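Local coordinates for beta-galactosidase (PDB 3TTY), which hydrolyses terminal beta-D-galactosyl residues of beta-galactosides, with a TIM-barrel catalytic domain that binds galactose, at residues R52-Y57 against R122-I127; T80-H85 against K234-E239; E505-M510 against H551-E556; T573-K576 against Q581-Y584. All coordinates share one frame; numbering follows the deposited sequence.

Contact 1 (R52-Y57 against R122-I127); sequences RDEVSY and RKYAKI
In the TIM-barrel domain, the loop 52-57 packs against helix 119-135 on the outside of the barrel. Tyr57, Tyr124, Ile127 and Glu54 make the contact. The loop follows helix 47-50 and leads to helix 60-71. Tyr57 and Tyr124 meet at about a right angle. The phenol oxygen does the touching: Tyr57 OH lies 4.0 Å from Tyr124 CD1, at the edge of the Tyr124 ring and near its plane. This is not a ring stack. The same oxygen sits 3.3 Å from Ile127 CG2. That methyl also reaches Tyr57 CZ. Tyr57 carries its ring with CG anti to the carbonyl carbon (chi1 -63°), and the side chain reaches across to the helix.

At the other end of the contact the roles are reversed. Here the phenol end of Tyr124 meets the aliphatic part of Glu54, and Tyr124 OH lies 3.3 Å from Glu54 CB and equally close to CG. The Glu54 chain bends at chi2 (95°), which turns its carboxylate away from the helix. Its OE2 is hydrogen-bonded to Tyr93. The loop is shaped by an Asx turn, in which Val55 N donates to Asp53 OD1 over 2.8 Å. Trp47 and Met89 also pack on Tyr124, and Lys131 makes a cation-pi contact with Tyr57. No direct hydrogen bond joins the two segments. A water closes the gap: it accepts from Tyr57 OH at 2.6 Å, lying in the plane of that ring, and donates to Tyr124 O at 2.7 Å.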
loop_
_atom_site.group_PDB
_atom_site.type_symbol
_atom_site.label_atom_id
_atom_site.label_comp_id
_atom_site.label_asym_id
_atom_site.label_seq_id
_atom_site.Cartn_x
_atom_site.Cartn_y
_atom_site.Cartn_z
ATOM N N ARG A 52 14.687 13.558 36.266
ATOM C CA ARG A 52 15.740 12.734 35.667
ATOM C C ARG A 52 15.780 11.291 36.194
ATOM O O ARG A 52 16.519 10.455 35.673
ATOM C CB ARG A 52 17.099 13.392 35.893
ATOM C CG ARG A 52 17.438 13.575 37.358
ATOM C CD ARG A 52 18.919 13.320 37.603
ATOM N NE ARG A 52 19.766 14.317 36.952
ATOM C CZ ARG A 52 20.934 14.057 36.357
ATOM N NH1 ARG A 52 21.413 12.808 36.308
ATOM N NH2 ARG A 52 21.626 15.055 35.803
ATOM N N ASP A 53 15.021 11.028 37.255
ATOM C CA ASP A 53 14.891 9.690 37.826
ATOM C C ASP A 53 13.671 9.649 38.749
ATOM O O ASP A 53 12.945 10.635 38.854
ATOM C CB ASP A 53 16.176 9.235 38.539
ATOM C CG ASP A 53 16.489 10.061 39.784
ATOM O OD1 ASP A 53 15.538 10.579 40.413
ATOM O OD2 ASP A 53 17.688 10.187 40.129
ATOM N N GLU A 54 13.453 8.526 39.422
ATOM C CA GLU A 54 12.199 8.306 40.145
ATOM C C GLU A 54 12.006 9.291 41.285
ATOM O O GLU A 54 10.896 9.474 41.789
ATOM C CB GLU A 54 12.127 6.874 40.689
ATOM C CG GLU A 54 12.174 5.796 39.601
ATOM C CD GLU A 54 13.572 5.252 39.367
ATOM O OE1 GLU A 54 14.542 6.012 39.544
ATOM O OE2 GLU A 54 13.703 4.046 39.031
ATOM N N VAL A 55 13.093 9.946 41.659
ATOM C CA VAL A 55 13.156 10.648 42.924
ATOM C C VAL A 55 13.517 12.143 42.804
ATOM O O VAL A 55 13.345 12.905 43.750
ATOM C CB VAL A 55 14.171 9.893 43.829
ATOM C CG1 VAL A 55 15.254 10.815 44.366
ATOM C CG2 VAL A 55 13.445 9.130 44.916
ATOM N N SER A 56 13.997 12.567 41.639
ATOM C CA SER A 56 14.571 13.908 41.499
ATOM C C SER A 56 13.740 14.828 40.616
ATOM O O SER A 56 13.376 14.454 39.506
ATOM C CB SER A 56 15.994 13.823 40.949
ATOM O OG SER A 56 16.805 12.991 41.759
ATOM N N TYR A 57 13.464 16.033 41.119
ATOM C CA TYR A 57 12.675 17.040 40.410
ATOM C C TYR A 57 13.383 18.405 40.408
ATOM O O TYR A 57 13.777 18.921 41.454
ATOM C CB TYR A 57 11.271 17.184 41.031
ATOM C CG TYR A 57 10.415 15.926 40.952
ATOM C CD1 TYR A 57 9.546 15.714 39.890
ATOM C CD2 TYR A 57 10.483 14.953 41.935
ATOM C CE1 TYR A 57 8.773 14.569 39.810
ATOM C CE2 TYR A 57 9.708 13.798 41.866
ATOM C CZ TYR A 57 8.860 13.618 40.806
ATOM O OH TYR A 57 8.095 12.484 40.743
ATOM N N ARG A 122 0.741 6.395 35.325
ATOM C CA ARG A 122 -0.254 7.034 36.171
ATOM C C ARG A 122 0.364 7.524 37.476
ATOM O O ARG A 122 0.044 8.615 37.934
ATOM C CB ARG A 122 -1.444 6.116 36.429
ATOM C CG ARG A 122 -2.321 5.936 35.202
ATOM C CD ARG A 122 -3.740 5.594 35.599
ATOM N NE ARG A 122 -4.548 5.162 34.463
ATOM C CZ ARG A 122 -5.863 4.968 34.520
ATOM N NH1 ARG A 122 -6.506 5.181 35.666
ATOM N NH2 ARG A 122 -6.535 4.570 33.435
ATOM N N LYS A 123 1.265 6.731 38.051
ATOM C CA LYS A 123 1.990 7.139 39.261
ATOM C C LYS A 123 2.772 8.444 39.069
ATOM O O LYS A 123 2.594 9.397 39.820
ATOM C CB LYS A 123 2.928 6.022 39.752
ATOM C CG LYS A 123 3.774 6.387 40.959
ATOM C CD LYS A 123 4.614 5.203 41.417
ATOM C CE LYS A 123 5.626 5.611 42.486
ATOM N NZ LYS A 123 6.502 4.456 42.913
ATOM N N TYR A 124 3.631 8.506 38.061
ATOM C CA TYR A 124 4.477 9.695 37.927
ATOM C C TYR A 124 3.785 10.891 37.272
ATOM O O TYR A 124 4.125 12.038 37.556
ATOM C CB TYR A 124 5.795 9.352 37.237
ATOM C CG TYR A 124 6.638 8.437 38.080
ATOM C CD1 TYR A 124 7.193 8.889 39.274
ATOM C CD2 TYR A 124 6.861 7.114 37.703
ATOM C CE1 TYR A 124 7.965 8.058 40.065
ATOM C CE2 TYR A 124 7.641 6.266 38.495
ATOM C CZ TYR A 124 8.185 6.745 39.679
ATOM O OH TYR A 124 8.953 5.922 40.482
ATOM N N ALA A 125 2.809 10.627 36.410
ATOM C CA ALA A 125 2.083 11.707 35.776
ATOM C C ALA A 125 1.258 12.458 36.824
ATOM O O ALA A 125 1.230 13.684 36.823
ATOM C CB ALA A 125 1.195 11.191 34.636
ATOM N N LYS A 126 0.604 11.720 37.721
ATOM C CA LYS A 126 -0.111 12.335 38.841
ATOM C C LYS A 126 0.820 13.149 39.752
ATOM O O LYS A 126 0.541 14.296 40.086
ATOM C CB LYS A 126 -0.834 11.276 39.669
ATOM C CG LYS A 126 -1.464 11.835 40.942
ATOM C CD LYS A 126 -2.514 10.893 41.541
ATOM C CE LYS A 126 -3.182 11.530 42.765
ATOM N NZ LYS A 126 -4.272 10.679 43.319
ATOM N N ILE A 127 1.929 12.550 40.160
ATOM C CA ILE A 127 2.898 13.278 40.964
ATOM C C ILE A 127 3.375 14.564 40.278
ATOM O O ILE A 127 3.391 15.631 40.899
ATOM C CB ILE A 127 4.089 12.385 41.354
ATOM C CG1 ILE A 127 3.600 11.271 42.287
ATOM C CG2 ILE A 127 5.184 13.214 42.032
ATOM C CD1 ILE A 127 4.687 10.307 42.749
HETATM O O HOH W 1 6.613 12.396 38.645
#

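Contact 2 (T80-H85 against K234-E239); sequences TSTGAH and KMERDE
Glu236 reaches from helix 215-243 to two threonines in the loop after barrel strand 75-79. Its CB points toward that loop. CG is anti to the carbonyl carbon (chi1 -73°), and the chain is extended beyond it, which brings the carboxylate up to the two threonine hydroxyls. CD comes 3.4 Å from Thr82 OG1 and 3.6 Å from Thr82 CG2. At the tip the two oxygens part. OE1 accepts from Thr80 OG1 over 2.8 Å. OE2 accepts from Thr82 OG1 over 2.6 Å. Each oxygen uses its syn lone pair, the one on the side of the other oxygen. Thr82 comes from the opposite direction to Glu236, whereas Thr80 approaches at a slant.

Both threonines hold OG1 between the backbone N and the carbonyl carbon (chi1 58° in Thr80 and 60° in Thr82), and this shared torsion turns each hydroxyl toward Glu236. Thr80 OG1 also accepts from the backbone N of Ser148. Helix 119-135 flanks the site, with Ala125 against Thr82 and Ala129 against Glu236. Trp47 also packs on Thr82. The three residues of the contact are buried, and the Thr82 side chain is about 12 Å from a bound galactose.

Each carboxylate oxygen therefore has a hydroxyl donor inside the protein. Two such bonds limit rotation of the group and would be expected to help a buried glutamate stay ionised.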
loop_
_atom_site.group_PDB
_atom_site.type_symbol
_atom_site.label_atom_id
_atom_site.label_comp_id
_atom_site.label_asym_id
_atom_site.label_seq_id
_atom_site.Cartn_x
_atom_site.Cartn_y
_atom_site.Cartn_z
ATOM N N THR A 80 1.289 20.328 31.965
ATOM C CA THR A 80 1.807 19.368 32.934
ATOM C C THR A 80 3.009 18.571 32.420
ATOM O O THR A 80 3.647 17.856 33.197
ATOM C CB THR A 80 0.724 18.367 33.335
ATOM O OG1 THR A 80 0.255 17.701 32.158
ATOM C CG2 THR A 80 -0.433 19.088 33.997
ATOM N N SER A 81 3.295 18.668 31.121
ATOM C CA SER A 81 4.460 18.001 30.525
ATOM C C SER A 81 4.301 16.490 30.398
ATOM O O SER A 81 5.274 15.792 30.143
ATOM C CB SER A 81 5.732 18.284 31.329
ATOM O OG SER A 81 6.642 19.087 30.604
ATOM N N THR A 82 3.088 15.984 30.563
ATOM C CA THR A 82 2.879 14.539 30.526
ATOM C C THR A 82 2.645 13.930 29.135
ATOM O O THR A 82 2.415 12.730 29.018
ATOM C CB THR A 82 1.733 14.121 31.472
ATOM O OG1 THR A 82 0.522 14.770 31.071
ATOM C CG2 THR A 82 2.072 14.498 32.927
ATOM N N GLY A 83 2.710 14.741 28.084
ATOM C CA GLY A 83 2.458 14.249 26.736
ATOM C C GLY A 83 3.597 13.429 26.135
ATOM O O GLY A 83 3.435 12.808 25.095
ATOM N N ALA A 84 4.762 13.441 26.773
ATOM C CA ALA A 84 5.876 12.616 26.324
ATOM C C ALA A 84 6.721 12.252 27.533
ATOM O O ALA A 84 7.243 13.141 28.209
ATOM C CB ALA A 84 6.727 13.352 25.287
ATOM N N HIS A 85 6.837 10.951 27.807
ATOM C CA HIS A 85 7.558 10.483 28.979
ATOM C C HIS A 85 9.070 10.492 28.741
ATOM O O HIS A 85 9.510 10.597 27.613
ATOM C CB HIS A 85 7.050 9.093 29.407
ATOM C CG HIS A 85 7.153 8.044 28.343
ATOM N ND1 HIS A 85 6.050 7.448 27.773
ATOM C CD2 HIS A 85 8.235 7.472 27.753
ATOM C CE1 HIS A 85 6.443 6.562 26.875
ATOM N NE2 HIS A 85 7.764 6.558 26.843
ATOM N N LYS A 234 -8.544 13.031 33.684
ATOM C CA LYS A 234 -9.257 13.294 34.928
ATOM C C LYS A 234 -8.355 13.143 36.134
ATOM O O LYS A 234 -8.432 13.926 37.081
ATOM C CB LYS A 234 -10.466 12.365 35.080
ATOM C CG LYS A 234 -11.426 12.392 33.891
ATOM C CD LYS A 234 -12.826 11.855 34.242
ATOM C CE LYS A 234 -12.765 10.603 35.107
ATOM N NZ LYS A 234 -14.112 10.022 35.359
ATOM N N MET A 235 -7.504 12.127 36.098
ATOM C CA MET A 235 -6.560 11.905 37.173
ATOM C C MET A 235 -5.672 13.136 37.395
ATOM O O MET A 235 -5.433 13.522 38.537
ATOM C CB MET A 235 -5.710 10.665 36.896
ATOM C CG MET A 235 -4.582 10.457 37.894
ATOM S SD MET A 235 -3.325 9.296 37.292
ATOM C CE MET A 235 -2.433 10.320 36.110
ATOM N N GLU A 236 -5.182 13.744 36.315
ATOM C CA GLU A 236 -4.312 14.921 36.448
ATOM C C GLU A 236 -5.130 16.155 36.823
ATOM O O GLU A 236 -4.750 16.934 37.703
ATOM C CB GLU A 236 -3.501 15.179 35.166
ATOM C CG GLU A 236 -2.367 14.181 34.925
ATOM C CD GLU A 236 -1.409 14.635 33.812
ATOM O OE1 GLU A 236 -1.059 15.836 33.757
ATOM O OE2 GLU A 236 -1.000 13.791 32.992
ATOM N N ARG A 237 -6.261 16.318 36.151
ATOM C CA ARG A 237 -7.177 17.406 36.433
ATOM C C ARG A 237 -7.438 17.467 37.937
ATOM O O ARG A 237 -7.342 18.531 38.533
ATOM C CB ARG A 237 -8.484 17.206 35.660
ATOM C CG ARG A 237 -9.604 18.173 36.013
ATOM C CD ARG A 237 -10.958 17.615 35.594
ATOM N NE ARG A 237 -11.397 16.568 36.500
ATOM C CZ ARG A 237 -12.435 15.767 36.285
ATOM N NH1 ARG A 237 -13.149 15.880 35.175
ATOM N NH2 ARG A 237 -12.757 14.844 37.180
ATOM N N ASP A 238 -7.744 16.321 38.550
ATOM C CA ASP A 238 -8.082 16.287 39.977
ATOM C C ASP A 238 -6.918 16.700 40.878
ATOM O O ASP A 238 -7.103 17.417 41.858
ATOM C CB ASP A 238 -8.615 14.915 40.390
ATOM C CG ASP A 238 -9.998 14.603 39.783
ATOM O OD1 ASP A 238 -10.681 15.531 39.282
ATOM O OD2 ASP A 238 -10.403 13.417 39.814
ATOM N N GLU A 239 -5.717 16.253 40.546
ATOM C CA GLU A 239 -4.540 16.609 41.330
ATOM C C GLU A 239 -4.255 18.108 41.200
ATOM O O GLU A 239 -3.885 18.758 42.166
ATOM C CB GLU A 239 -3.333 15.750 40.909
ATOM C CG GLU A 239 -2.091 15.895 41.777
ATOM C CD GLU A 239 -2.288 15.443 43.230
ATOM O OE1 GLU A 239 -3.371 14.916 43.572
ATOM O OE2 GLU A 239 -1.340 15.618 44.031
#

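Contact 3 (E505-M510 against H551-E556)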
loop_
_atom_site.group_PDB
_atom_site.type_symbol
_atom_site.label_atom_id
_atom_site.label_comp_id
_atom_site.label_asym_id
_atom_site.label_seq_id
_atom_site.Cartn_x
_atom_site.Cartn_y
_atom_site.Cartn_z
ATOM N N GLU A 505 -36.474 1.965 15.235
ATOM C CA GLU A 505 -37.110 2.860 16.200
ATOM C C GLU A 505 -37.542 4.190 15.575
ATOM O O GLU A 505 -38.341 4.920 16.158
ATOM C CB GLU A 505 -36.193 3.115 17.402
ATOM C CG GLU A 505 -35.677 1.836 18.077
ATOM C CD GLU A 505 -34.875 2.114 19.341
ATOM O OE1 GLU A 505 -35.250 3.043 20.087
ATOM O OE2 GLU A 505 -33.870 1.407 19.592
ATOM N N LEU A 506 -37.010 4.505 14.397
ATOM C CA LEU A 506 -37.344 5.754 13.713
ATOM C C LEU A 506 -38.432 5.550 12.649
ATOM O O LEU A 506 -38.777 6.486 11.926
ATOM C CB LEU A 506 -36.096 6.376 13.063
ATOM C CG LEU A 506 -34.922 6.776 13.961
ATOM C CD1 LEU A 506 -33.738 7.222 13.131
ATOM C CD2 LEU A 506 -35.331 7.869 14.927
ATOM N N ARG A 507 -38.968 4.332 12.558
ATOM C CA ARG A 507 -39.928 3.999 11.501
ATOM C C ARG A 507 -41.228 4.803 11.613
ATOM O O ARG A 507 -41.745 5.299 10.620
ATOM C CB ARG A 507 -40.220 2.496 11.468
ATOM C CG ARG A 507 -41.230 2.070 10.401
ATOM C CD ARG A 507 -41.310 0.540 10.310
ATOM N NE ARG A 507 -42.257 0.059 9.301
ATOM C CZ ARG A 507 -42.436 -1.231 9.013
ATOM N NH1 ARG A 507 -41.725 -2.161 9.647
ATOM N NH2 ARG A 507 -43.315 -1.603 8.090
ATOM N N ASN A 508 -41.731 4.966 12.827
ATOM C CA ASN A 508 -42.962 5.707 13.016
ATOM C C ASN A 508 -42.813 7.179 12.690
ATOM O O ASN A 508 -43.658 7.760 12.010
ATOM C CB ASN A 508 -43.480 5.555 14.446
ATOM C CG ASN A 508 -43.987 4.165 14.728
ATOM O OD1 ASN A 508 -44.571 3.506 13.852
ATOM N ND2 ASN A 508 -43.767 3.697 15.961
ATOM N N VAL A 509 -41.746 7.791 13.188
ATOM C CA VAL A 509 -41.597 9.220 13.016
ATOM C C VAL A 509 -41.269 9.557 11.561
ATOM O O VAL A 509 -41.678 10.602 11.059
ATOM C CB VAL A 509 -40.564 9.830 13.979
ATOM C CG1 VAL A 509 -39.147 9.372 13.630
ATOM C CG2 VAL A 509 -40.672 11.339 13.937
ATOM N N MET A 510 -40.562 8.658 10.877
ATOM C CA MET A 510 -40.189 8.899 9.486
ATOM C C MET A 510 -41.317 8.533 8.517
ATOM O O MET A 510 -41.390 9.078 7.426
ATOM C CB MET A 510 -38.900 8.159 9.125
ATOM C CG MET A 510 -37.677 8.583 9.942
ATOM S SD MET A 510 -37.466 10.370 10.130
ATOM C CE MET A 510 -37.361 10.873 8.411
ATOM N N HIS A 551 -40.661 2.276 1.269
ATOM C CA HIS A 551 -42.104 2.352 1.050
ATOM C C HIS A 551 -42.751 3.431 1.899
ATOM O O HIS A 551 -42.583 3.459 3.120
ATOM C CB HIS A 551 -42.779 1.015 1.355
ATOM C CG HIS A 551 -42.194 -0.142 0.613
ATOM N ND1 HIS A 551 -42.699 -0.585 -0.591
ATOM C CD2 HIS A 551 -41.138 -0.942 0.900
ATOM C CE1 HIS A 551 -41.986 -1.619 -1.007
ATOM N NE2 HIS A 551 -41.033 -1.855 -0.121
ATOM N N ALA A 552 -43.512 4.310 1.258
ATOM C CA ALA A 552 -44.252 5.329 1.999
ATOM C C ALA A 552 -45.413 4.674 2.739
ATOM O O ALA A 552 -46.231 3.985 2.138
ATOM C CB ALA A 552 -44.757 6.412 1.067
ATOM N N GLU A 553 -45.464 4.877 4.048
ATOM C CA GLU A 553 -46.531 4.332 4.865
ATOM C C GLU A 553 -47.459 5.463 5.282
ATOM O O GLU A 553 -48.620 5.488 4.882
ATOM C CB GLU A 553 -45.955 3.585 6.080
ATOM C CG GLU A 553 -45.119 2.377 5.670
ATOM C CD GLU A 553 -44.618 1.540 6.836
ATOM O OE1 GLU A 553 -43.961 2.087 7.752
ATOM O OE2 GLU A 553 -44.870 0.317 6.822
ATOM N N THR A 554 -46.945 6.403 6.066
ATOM C CA THR A 554 -47.704 7.591 6.436
ATOM C C THR A 554 -47.164 8.826 5.709
ATOM O O THR A 554 -47.814 9.878 5.651
ATOM C CB THR A 554 -47.655 7.833 7.963
ATOM O OG1 THR A 554 -48.544 6.914 8.619
ATOM C CG2 THR A 554 -48.110 9.238 8.296
ATOM N N ALA A 555 -45.970 8.687 5.147
ATOM C CA ALA A 555 -45.269 9.813 4.538
ATOM C C ALA A 555 -45.713 10.120 3.106
ATOM O O ALA A 555 -46.012 9.222 2.320
ATOM C CB ALA A 555 -43.763 9.569 4.578
ATOM N N GLU A 556 -45.756 11.406 2.787
ATOM C CA GLU A 556 -45.976 11.875 1.424
ATOM C C GLU A 556 -44.682 11.745 0.628
ATOM O O GLU A 556 -43.596 11.989 1.161
ATOM C CB GLU A 556 -46.425 13.339 1.462
ATOM C CG GLU A 556 -46.558 14.029 0.110
ATOM C CD GLU A 556 -46.853 15.529 0.240
ATOM O OE1 GLU A 556 -46.714 16.084 1.358
ATOM O OE2 GLU A 556 -47.219 16.156 -0.777
HETATM O O HOH W 2 -44.095 4.139 9.168
#
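The guanidinium of Arg507 and the carboxylate of Glu553 meet edge to edge, with their planes 20° apart. Glu553 OE2 and CD lie at the edge of the guanidinium, near its plane. The grip is side-on and uses two nitrogens, one for each oxygen. Arg507 NE donates to Glu553 OE1 over 3.1 Å, and Arg507 NH2 donates to Glu553 OE2 over 2.8 Å. Both bonds are nearly straight. Both oxygens are met on the syn side, a little out of the carboxylate plane. The pair is a bidentate salt bridge. The indole of Trp513 also makes a cation-pi contact with Arg507.

Arg507 is fully stretched from CG to NE, with CG anti to the backbone N (chi1 179°), which brings the guanidinium beside Glu553. The two side chains cross at about a right angle. A water adds a second link. It donates to Glu553 OE1 at 2.5 Å and to Arg507 O at 3.0 Å. OE1 thus takes bonds from both NE and the water, while the backbone carbonyl of the same arginine is tied to the carboxylate. Farther along, Ala555 CB packs 3.7 Å from Met510 O.

The contact belongs to the domain named for trimerisation, although no other chain touches these two segments. It joins the short helix 507-510 to the loop between strands 546-552 and 556-561. Backbone bonds from Gly511 reach this loop at Glu553, Thr554 and Ala555. The Met510 side chain turns away from the loop and packs on strands 481-485 and 580-585.

Contact 4 (T573-K576 against Q581-Y584)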
loop_
_atom_site.group_PDB
_atom_site.type_symbol
_atom_site.label_atom_id
_atom_site.label_comp_id
_atom_site.label_asym_id
_atom_site.label_seq_id
_atom_site.Cartn_x
_atom_site.Cartn_y
_atom_site.Cartn_z
ATOM N N THR A 573 -39.114 11.877 1.073
ATOM C CA THR A 573 -40.428 11.809 1.693
ATOM C C THR A 573 -40.579 12.848 2.798
ATOM O O THR A 573 -39.590 13.276 3.398
ATOM C CB THR A 573 -40.721 10.395 2.249
ATOM O OG1 THR A 573 -39.880 10.135 3.383
ATOM C CG2 THR A 573 -40.482 9.324 1.157
ATOM N N ARG A 574 -41.824 13.258 3.041
ATOM C CA ARG A 574 -42.162 14.173 4.127
ATOM C C ARG A 574 -43.298 13.576 4.955
ATOM O O ARG A 574 -44.389 13.329 4.428
ATOM C CB ARG A 574 -42.597 15.538 3.574
ATOM C CG ARG A 574 -43.021 16.552 4.638
ATOM C CD ARG A 574 -43.571 17.830 4.014
ATOM N NE ARG A 574 -43.788 18.890 4.997
ATOM C CZ ARG A 574 -44.941 19.109 5.625
ATOM N NH1 ARG A 574 -45.991 18.337 5.377
ATOM N NH2 ARG A 574 -45.051 20.103 6.500
ATOM N N ASN A 575 -43.037 13.339 6.241
ATOM C CA ASN A 575 -44.065 12.843 7.152
ATOM C C ASN A 575 -44.533 13.888 8.135
ATOM O O ASN A 575 -43.728 14.430 8.883
ATOM C CB ASN A 575 -43.581 11.629 7.960
ATOM C CG ASN A 575 -44.753 10.850 8.603
ATOM O OD1 ASN A 575 -45.762 10.597 7.954
ATOM N ND2 ASN A 575 -44.627 10.510 9.874
ATOM N N LYS A 576 -45.837 14.151 8.168
ATOM C CA LYS A 576 -46.390 15.031 9.202
ATOM C C LYS A 576 -46.592 14.251 10.498
ATOM O O LYS A 576 -47.197 13.183 10.498
ATOM C CB LYS A 576 -47.717 15.648 8.755
ATOM C CG LYS A 576 -48.201 16.769 9.673
ATOM C CD LYS A 576 -47.284 17.989 9.577
ATOM C CE LYS A 576 -47.846 19.171 10.355
ATOM N NZ LYS A 576 -46.965 20.378 10.294
ATOM N N GLN A 581 -42.635 17.842 11.255
ATOM C CA GLN A 581 -42.447 17.211 9.947
ATOM C C GLN A 581 -41.147 16.446 9.996
ATOM O O GLN A 581 -40.193 16.895 10.631
ATOM C CB GLN A 581 -42.216 18.266 8.858
ATOM C CG GLN A 581 -43.302 19.254 8.623
ATOM C CD GLN A 581 -43.418 20.291 9.702
ATOM O OE1 GLN A 581 -44.497 20.497 10.236
ATOM N NE2 GLN A 581 -42.323 20.969 10.016
ATOM N N SER A 582 -41.073 15.335 9.275
ATOM C CA SER A 582 -39.813 14.619 9.135
ATOM C C SER A 582 -39.554 14.278 7.670
ATOM O O SER A 582 -40.467 13.906 6.928
ATOM C CB SER A 582 -39.780 13.357 10.002
ATOM O OG SER A 582 -40.694 12.389 9.520
ATOM N N TYR A 583 -38.295 14.428 7.263
ATOM C CA TYR A 583 -37.887 14.223 5.882
ATOM C C TYR A 583 -36.862 13.104 5.793
ATOM O O TYR A 583 -35.835 13.135 6.464
ATOM C CB TYR A 583 -37.286 15.517 5.317
ATOM C CG TYR A 583 -38.276 16.655 5.158
ATOM C CD1 TYR A 583 -38.946 16.853 3.955
ATOM C CD2 TYR A 583 -38.534 17.533 6.204
ATOM C CE1 TYR A 583 -39.842 17.888 3.794
ATOM C CE2 TYR A 583 -39.440 18.564 6.055
ATOM C CZ TYR A 583 -40.090 18.734 4.843
ATOM O OH TYR A 583 -40.986 19.762 4.679
ATOM N N TYR A 584 -37.137 12.117 4.956
ATOM C CA TYR A 584 -36.207 11.023 4.749
ATOM C C TYR A 584 -35.569 11.152 3.374
ATOM O O TYR A 584 -36.270 11.228 2.368
ATOM C CB TYR A 584 -36.942 9.696 4.850
ATOM C CG TYR A 584 -36.052 8.487 4.989
ATOM C CD1 TYR A 584 -35.705 8.003 6.243
ATOM C CD2 TYR A 584 -35.580 7.809 3.871
ATOM C CE1 TYR A 584 -34.900 6.886 6.381
ATOM C CE2 TYR A 584 -34.760 6.680 4.000
ATOM C CZ TYR A 584 -34.433 6.227 5.259
ATOM O OH TYR A 584 -33.637 5.117 5.422
HETATM O O HOH W 3 -40.406 11.070 5.633
#
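Strands 570-577 and 580-585 form an antiparallel beta hairpin in the mixed sheet of the trimerisation domain. The part with Thr573, Asn575, Ser582 and Tyr584 is tightly packed and buried. Thr573 and Tyr584 are a hydrogen-bonded pair, as are Asn575 and Ser582. Thr573 N donates to Tyr584 O, and Tyr584 N returns a bond to Thr573 O. Asn575 N to Ser582 O is short, at 2.7 Å, and nearly straight, at 170°. Ser582 N donates back to Asn575 O over 2.8 Å. On this face Thr573 OG1 lies 3.3 Å from Tyr584 CB, and the two side chains run side by side. A water accepts from Thr573 OG1 at 2.5 Å and donates to Ser582 O at 3.1 Å. Asn575 CB rests 3.4 Å from Ser582 OG. Ser582 OG and Asn575 ND2 are both hydrogen-bonded to Val509 O.

The other face carries Arg574, Lys576, Gln581 and Tyr583, and it opens toward solvent at Lys576, the exposed residue of the contact. Arg574 is extended, with CG anti to the backbone N (chi1 178°), and runs beside the Tyr583 ring. Its CB and CG each lie 3.6 Å from Tyr583 CE1. Arg574 NE donates to Tyr583 OH over 3.0 Å, with the phenol oxygen in the guanidinium plane.

Glu604 of helix 591-604 completes this polar group. Glu604 forms a salt bridge with Arg574 NH2 and a hydrogen bond with Tyr583 OH. Arginine, tyrosine and glutamate thus make a closed set of polar contacts, in which the carboxylate probably balances the guanidinium charge and ties the hairpin to that helix.

The four contacts form two pairs on opposite sides of the chain's centre. Contacts 1 and 2 lie in the catalytic barrel, with centres 11 Å apart. Helix 119-135 joins them: Ala125 CB lies 3.8 Å from Glu236 OE2, and Arg122 O is 3.5 Å from Met235 SD. Contact 2 does not line the galactose pocket: the Thr82 side chain is about 12 Å from the sugar. Ser148, which bonds Thr80, precedes pocket residues Asn149 and Glu150. Contacts 3 and 4 share the trimerisation domain, centres 8 Å apart. Val509 O and Ser582 OG, 2.6 Å apart, are hydrogen-bonded, and Glu556 N probably bonds Arg574 O. The centres of contacts 2 and 4 are about 48 Å apart.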